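Side-chain contacts in RabGAP/TBC protein (Chlamydomonas reinhardtii, PDB 4P17), which probably stimulates GTP hydrolysis by Rab GTPases through its all-helical TBC domain in the flagellum, although its precise function is not established: residues K109-D114 with R136-Y141; P42-Y47 with G67-L72. One frame throughout, in Å; residues are numbered along the deposited sequence. Where two conformers were deposited one is given.

Contact 1: K109-D114 with R136-Y141; sequences KDIETD and RVLQAY
Ile-111 and Leu-138 mark the nearest approach of helix 108-114 to helix 128-144, with 7.2 Å between the CA atom of Ile-111 and the CA atom of Leu-138. The contact is made by a single isoleucine from the first helix lying against two successive residues of the second. The CG1 branch of Ile-111 stands beside its own backbone N (chi1 -65°), and the extended bond beyond it carries CD1 across to the partner helix. There CD1 of Ile-111 sits 3.7 Å from CB of Leu-138. It also reaches the main chain, 3.6 Å from the amide N of Gln-139, so the methyl lies against the helix surface and not merely against a side chain. The other branch takes a second line: CG2 of Ile-111 meets CD1 of Leu-138 at 3.8 Å. With both branches engaged, the isoleucine straddles the base and one methyl of the leucine, the two side chains passing at a slant.

Of the Gln-139 side chain, only CB takes part, 4.2 Å from CD1 of Ile-111. Its CG is placed between the backbone N and the carbonyl carbon (chi1 83°), and the extended chain continues to NE2, which donates to the carbonyl O of Val-99 in helix 94-102. Tyr-150 packs on both Ile-111 and Leu-138, while its hydroxyl is hydrogen-bonded to OD2 of Asp-114. Leu-138 also touches Val-158 of helix 153-164.

The interface between the two helices is therefore apolar, small at 132 Å², and made on one side by a single branched side chain. Dispersion and the burial of Ile-111 and Leu-138 hold it, whereas the amide group of Gln-139 is tied to a third helix.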
loop_
_atom_site.group_PDB
_atom_site.type_symbol
_atom_site.label_atom_id
_atom_site.label_comp_id
_atom_site.label_asym_id
_atom_site.label_seq_id
_atom_site.Cartn_x
_atom_site.Cartn_y
_atom_site.Cartn_z
ATOM N N LYS A 109 14.705 15.816 10.991
ATOM C CA LYS A 109 13.916 17.016 10.787
ATOM C C LYS A 109 12.980 16.870 9.583
ATOM O O LYS A 109 11.809 17.251 9.652
ATOM C CB LYS A 109 14.847 18.218 10.619
ATOM C CG LYS A 109 15.604 18.562 11.895
ATOM C CD LYS A 109 16.440 19.801 11.706
ATOM C CE LYS A 109 17.221 20.175 12.958
ATOM N NZ LYS A 109 16.424 20.999 13.907
ATOM N N ASP A 110 13.486 16.321 8.480
ATOM C CA ASP A 110 12.659 16.099 7.288
ATOM C C ASP A 110 11.503 15.164 7.651
ATOM O O ASP A 110 10.341 15.417 7.328
ATOM C CB ASP A 110 13.458 15.467 6.140
ATOM C CG ASP A 110 14.478 16.378 5.537
ATOM O OD1 ASP A 110 14.473 17.591 5.778
ATOM O OD2 ASP A 110 15.304 15.847 4.776
ATOM N N ILE A 111 11.821 14.066 8.315
ATOM C CA ILE A 111 10.752 13.192 8.788
ATOM C C ILE A 111 9.728 13.969 9.590
ATOM O O ILE A 111 8.518 13.890 9.310
ATOM C CB ILE A 111 11.293 12.024 9.642
ATOM C CG1 ILE A 111 12.161 11.118 8.788
ATOM C CG2 ILE A 111 10.155 11.211 10.190
ATOM C CD1 ILE A 111 13.019 10.211 9.583
ATOM N N GLU A 112 10.186 14.766 10.559
ATOM C CA GLU A 112 9.230 15.516 11.391
ATOM C C GLU A 112 8.372 16.477 10.593
ATOM O O GLU A 112 7.169 16.541 10.779
ATOM C CB GLU A 112 9.940 16.316 12.464
ATOM C CG GLU A 112 10.639 15.482 13.543
ATOM C CD GLU A 112 11.602 16.327 14.380
ATOM O OE1 GLU A 112 11.685 17.548 14.129
ATOM O OE2 GLU A 112 12.298 15.771 15.263
ATOM N N THR A 113 8.997 17.249 9.718
ATOM C CA THR A 113 8.259 18.203 8.896
ATOM C C THR A 113 7.277 17.505 7.946
ATOM O O THR A 113 6.139 17.958 7.764
ATOM C CB THR A 113 9.247 19.100 8.110
ATOM O OG1 THR A 113 10.044 19.820 9.039
ATOM C CG2 THR A 113 8.512 20.080 7.202
ATOM N N ASP A 114 7.688 16.405 7.332
ATOM C CA ASP A 114 6.755 15.691 6.449
ATOM C C ASP A 114 5.479 15.255 7.217
ATOM O O ASP A 114 4.449 15.007 6.614
ATOM C CB ASP A 114 7.461 14.493 5.793
ATOM C CG ASP A 114 8.540 14.909 4.756
ATOM O OD1 ASP A 114 8.821 16.130 4.536
ATOM O OD2 ASP A 114 9.154 14.000 4.164
ATOM N N ARG A 136 9.952 7.532 15.064
ATOM C CA ARG A 136 10.903 6.535 15.546
ATOM C C ARG A 136 11.191 5.484 14.482
ATOM O O ARG A 136 12.335 5.197 14.171
ATOM C CB ARG A 136 10.384 5.871 16.820
ATOM C CG ARG A 136 10.680 6.677 18.068
ATOM C CD ARG A 136 10.457 5.860 19.352
ATOM N NE ARG A 136 9.087 5.389 19.464
ATOM C CZ ARG A 136 8.108 6.068 20.050
ATOM N NH1 ARG A 136 8.327 7.263 20.583
ATOM N NH2 ARG A 136 6.894 5.555 20.102
ATOM N N VAL A 137 10.143 4.968 13.853
ATOM C CA VAL A 137 10.354 3.929 12.844
ATOM C C VAL A 137 11.174 4.456 11.680
ATOM O O VAL A 137 12.101 3.787 11.191
ATOM C CB VAL A 137 9.017 3.402 12.339
ATOM C CG1 VAL A 137 9.205 2.458 11.131
ATOM C CG2 VAL A 137 8.307 2.706 13.465
ATOM N N LEU A 138 10.845 5.665 11.231
ATOM C CA LEU A 138 11.476 6.187 10.036
ATOM C C LEU A 138 12.891 6.589 10.344
ATOM O O LEU A 138 13.787 6.317 9.568
ATOM C CB LEU A 138 10.721 7.362 9.465
ATOM C CG LEU A 138 9.389 7.000 8.796
ATOM C CD1 LEU A 138 8.451 8.201 8.709
ATOM C CD2 LEU A 138 9.640 6.483 7.411
ATOM N N GLN A 139 13.112 7.186 11.505
ATOM C CA GLN A 139 14.469 7.595 11.841
ATOM C C GLN A 139 15.351 6.323 12.003
ATOM O O GLN A 139 16.494 6.276 11.537
ATOM C CB GLN A 139 14.456 8.473 13.106
ATOM C CG GLN A 139 14.440 7.692 14.419
ATOM C CD GLN A 139 14.157 8.560 15.638
ATOM O OE1 GLN A 139 13.529 9.627 15.537
ATOM N NE2 GLN A 139 14.615 8.104 16.798
ATOM N N ALA A 140 14.784 5.286 12.614
ATOM C CA ALA A 140 15.444 3.996 12.768
ATOM C C ALA A 140 15.809 3.429 11.407
ATOM O O ALA A 140 16.937 2.977 11.178
ATOM C CB ALA A 140 14.549 3.018 13.522
ATOM N N TYR A 141 14.852 3.440 10.484
ATOM C CA TYR A 141 15.123 2.831 9.199
ATOM C C TYR A 141 16.208 3.621 8.444
ATOM O O TYR A 141 17.057 3.025 7.769
ATOM C CB TYR A 141 13.850 2.723 8.343
ATOM C CG TYR A 141 14.136 1.798 7.199
ATOM C CD1 TYR A 141 14.197 0.431 7.401
ATOM C CD2 TYR A 141 14.435 2.297 5.938
ATOM C CE1 TYR A 141 14.526 -0.418 6.354
ATOM C CE2 TYR A 141 14.776 1.446 4.893
ATOM C CZ TYR A 141 14.816 0.109 5.118
ATOM O OH TYR A 141 15.161 -0.731 4.093
#

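Contact 2: P42-Y47 with G67-L72; sequences PLWQHY and GVPPTL
Trp-44 lays its indole against Pro-69, whose CD stands almost exactly above the five-membered ring, 3.3 Å from its centroid and 3° off the normal: a close CH-pi contact. CG of the same proline is 3.5 Å from CG of Trp-44, so one side of the pyrrolidine ring rests on the indole. CA of Val-68 lies over the same face nearer the rim, and its CG2 is 4.1 Å from CH2 of Trp-44; CD1 of Leu-72 comes within 3.8 Å of CE3 of Trp-44. At the pyrrole edge a water lies in the ring plane, accepting from NE1 of Trp-44 (2.9 Å) and donating to O of Gly-67 (2.8 Å), which gives the buried indole N-H a partner. With an alanine in place of Trp-44, Pro-69 would probably lose its aromatic platform, a gap would open beside Leu-72, and the bridging water would lose its donor.

Val-76 and Met-63 complete the surroundings of Trp-44. Further out, the loop is shaped by Gly-67, whose positive phi (113°) turns the chain out of helix 57-65, by Val-68 N bonded to OD2 of Asp-251, and by Leu-72 N returning to O of Pro-69 at 2.8 Å before helix 73-80. Gly-67, Val-68 and Pro-69 read as the Gly-(Ile/Val)-Pro sequence found near the start of TBC domains, here seated against a tryptophan of helix 27-50, earlier in the chain.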
loop_
_atom_site.group_PDB
_atom_site.type_symbol
_atom_site.label_atom_id
_atom_site.label_comp_id
_atom_site.label_asym_id
_atom_site.label_seq_id
_atom_site.Cartn_x
_atom_site.Cartn_y
_atom_site.Cartn_z
ATOM N N PRO A 42 -14.004 -18.460 8.253
ATOM C CA PRO A 42 -13.719 -19.801 8.797
ATOM C C PRO A 42 -12.476 -20.474 8.203
ATOM O O PRO A 42 -11.820 -21.288 8.876
ATOM C CB PRO A 42 -14.992 -20.595 8.447
ATOM C CG PRO A 42 -16.066 -19.557 8.327
ATOM C CD PRO A 42 -15.380 -18.338 7.743
ATOM N N LEU A 43 -12.178 -20.155 6.946
ATOM C CA LEU A 43 -11.003 -20.657 6.250
ATOM C C LEU A 43 -9.720 -20.123 6.900
ATOM O O LEU A 43 -8.802 -20.884 7.226
ATOM C CB LEU A 43 -11.062 -20.264 4.779
ATOM C CG LEU A 43 -12.081 -20.983 3.893
ATOM C CD1 LEU A 43 -13.450 -21.024 4.495
ATOM C CD2 LEU A 43 -12.133 -20.300 2.552
ATOM N N TRP A 44 -9.654 -18.808 7.071
ATOM C CA TRP A 44 -8.533 -18.179 7.780
ATOM C C TRP A 44 -8.465 -18.609 9.255
ATOM O O TRP A 44 -7.380 -18.805 9.785
ATOM C CB TRP A 44 -8.634 -16.653 7.719
ATOM C CG TRP A 44 -8.236 -16.140 6.386
ATOM C CD1 TRP A 44 -9.068 -15.779 5.377
ATOM C CD2 TRP A 44 -6.906 -15.981 5.898
ATOM N NE1 TRP A 44 -8.345 -15.373 4.286
ATOM C CE2 TRP A 44 -7.010 -15.496 4.570
ATOM C CE3 TRP A 44 -5.641 -16.186 6.446
ATOM C CZ2 TRP A 44 -5.901 -15.208 3.788
ATOM C CZ3 TRP A 44 -4.522 -15.903 5.655
ATOM C CH2 TRP A 44 -4.659 -15.398 4.352
ATOM N N GLN A 45 -9.599 -18.746 9.922
ATOM C CA GLN A 45 -9.534 -19.173 11.330
ATOM C C GLN A 45 -8.836 -20.528 11.462
ATOM O O GLN A 45 -8.100 -20.771 12.424
ATOM C CB GLN A 45 -10.916 -19.246 11.951
ATOM C CG GLN A 45 -10.896 -19.571 13.445
ATOM C CD GLN A 45 -10.458 -18.428 14.337
ATOM O OE1 GLN A 45 -10.160 -18.639 15.525
ATOM N NE2 GLN A 45 -10.475 -17.211 13.810
ATOM N N HIS A 46 -9.061 -21.405 10.488
ATOM C CA HIS A 46 -8.483 -22.742 10.518
ATOM C C HIS A 46 -6.977 -22.631 10.544
ATOM O O HIS A 46 -6.288 -23.347 11.273
ATOM C CB HIS A 46 -8.934 -23.566 9.294
ATOM C CG HIS A 46 -8.214 -24.874 9.143
ATOM N ND1 HIS A 46 -8.407 -25.930 10.005
ATOM C CD2 HIS A 46 -7.298 -25.294 8.234
ATOM C CE1 HIS A 46 -7.618 -26.933 9.656
ATOM N NE2 HIS A 46 -6.937 -26.574 8.584
ATOM N N TYR A 47 -6.465 -21.714 9.740
ATOM C CA TYR A 47 -5.036 -21.585 9.608
ATOM C C TYR A 47 -4.384 -20.897 10.813
ATOM O O TYR A 47 -3.372 -21.399 11.327
ATOM C CB TYR A 47 -4.743 -20.882 8.299
ATOM C CG TYR A 47 -4.974 -21.855 7.151
ATOM C CD1 TYR A 47 -4.122 -22.935 6.968
ATOM C CD2 TYR A 47 -6.031 -21.707 6.278
ATOM C CE1 TYR A 47 -4.315 -23.835 5.941
ATOM C CE2 TYR A 47 -6.239 -22.615 5.247
ATOM C CZ TYR A 47 -5.375 -23.674 5.089
ATOM O OH TYR A 47 -5.540 -24.588 4.072
ATOM N N GLY A 67 -8.352 -11.191 0.025
ATOM C CA GLY A 67 -8.270 -10.336 1.192
ATOM C C GLY A 67 -7.894 -11.068 2.466
ATOM O O GLY A 67 -8.525 -12.050 2.869
ATOM N N VAL A 68 -6.862 -10.563 3.127
ATOM C CA VAL A 68 -6.492 -11.108 4.423
ATOM C C VAL A 68 -7.447 -10.474 5.444
ATOM O O VAL A 68 -7.686 -9.281 5.391
ATOM C CB VAL A 68 -5.015 -10.794 4.780
ATOM C CG1 VAL A 68 -4.702 -11.320 6.154
ATOM C CG2 VAL A 68 -4.019 -11.391 3.762
ATOM N N PRO A 69 -7.976 -11.265 6.400
ATOM C CA PRO A 69 -8.712 -10.593 7.471
ATOM C C PRO A 69 -7.863 -9.520 8.135
ATOM O O PRO A 69 -6.709 -9.798 8.465
ATOM C CB PRO A 69 -9.014 -11.715 8.469
ATOM C CG PRO A 69 -8.886 -12.995 7.665
ATOM C CD PRO A 69 -7.884 -12.720 6.603
ATOM N N PRO A 70 -8.443 -8.334 8.385
ATOM C CA PRO A 70 -7.616 -7.257 8.938
ATOM C C PRO A 70 -6.846 -7.700 10.180
ATOM O O PRO A 70 -5.658 -7.371 10.323
ATOM C CB PRO A 70 -8.635 -6.172 9.270
ATOM C CG PRO A 70 -9.716 -6.371 8.177
ATOM C CD PRO A 70 -9.763 -7.856 7.934
ATOM N N THR A 71 -7.498 -8.459 11.053
ATOM C CA THR A 71 -6.881 -8.778 12.333
ATOM C C THR A 71 -5.688 -9.705 12.140
ATOM O O THR A 71 -4.839 -9.816 13.050
ATOM C CB THR A 71 -7.926 -9.377 13.329
ATOM O OG1 THR A 71 -7.377 -9.457 14.655
ATOM C CG2 THR A 71 -8.402 -10.748 12.933
ATOM N N LEU A 72 -5.632 -10.405 11.003
ATOM C CA LEU A 72 -4.491 -11.256 10.681
ATOM C C LEU A 72 -3.427 -10.611 9.839
ATOM O O LEU A 72 -2.524 -11.304 9.390
ATOM C CB LEU A 72 -4.955 -12.526 9.944
ATOM C CG LEU A 72 -5.841 -13.466 10.765
ATOM C CD1 LEU A 72 -6.134 -14.737 9.974
ATOM C CD2 LEU A 72 -5.148 -13.835 12.087
HETATM O O HOH W 1 -9.348 -14.437 1.679
#

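In the fold
Contact 2 comes first along the chain and closes before contact 1 opens, so the two are in series. Their centres lie 33 Å apart and their nearest atoms about 18 Å apart, without touching, and each is centred about 19 Å from the middle of the chain. They share no helix: contact 2 joins the N-terminal helix 27-50 to the loop between helices 57-65 and 73-80, whereas contact 1 pairs helix 108-114 with helix 128-144. The two thus fasten separate regions of a single-chain, all-alpha protein, without strands, each by local packing of sequence-near elements.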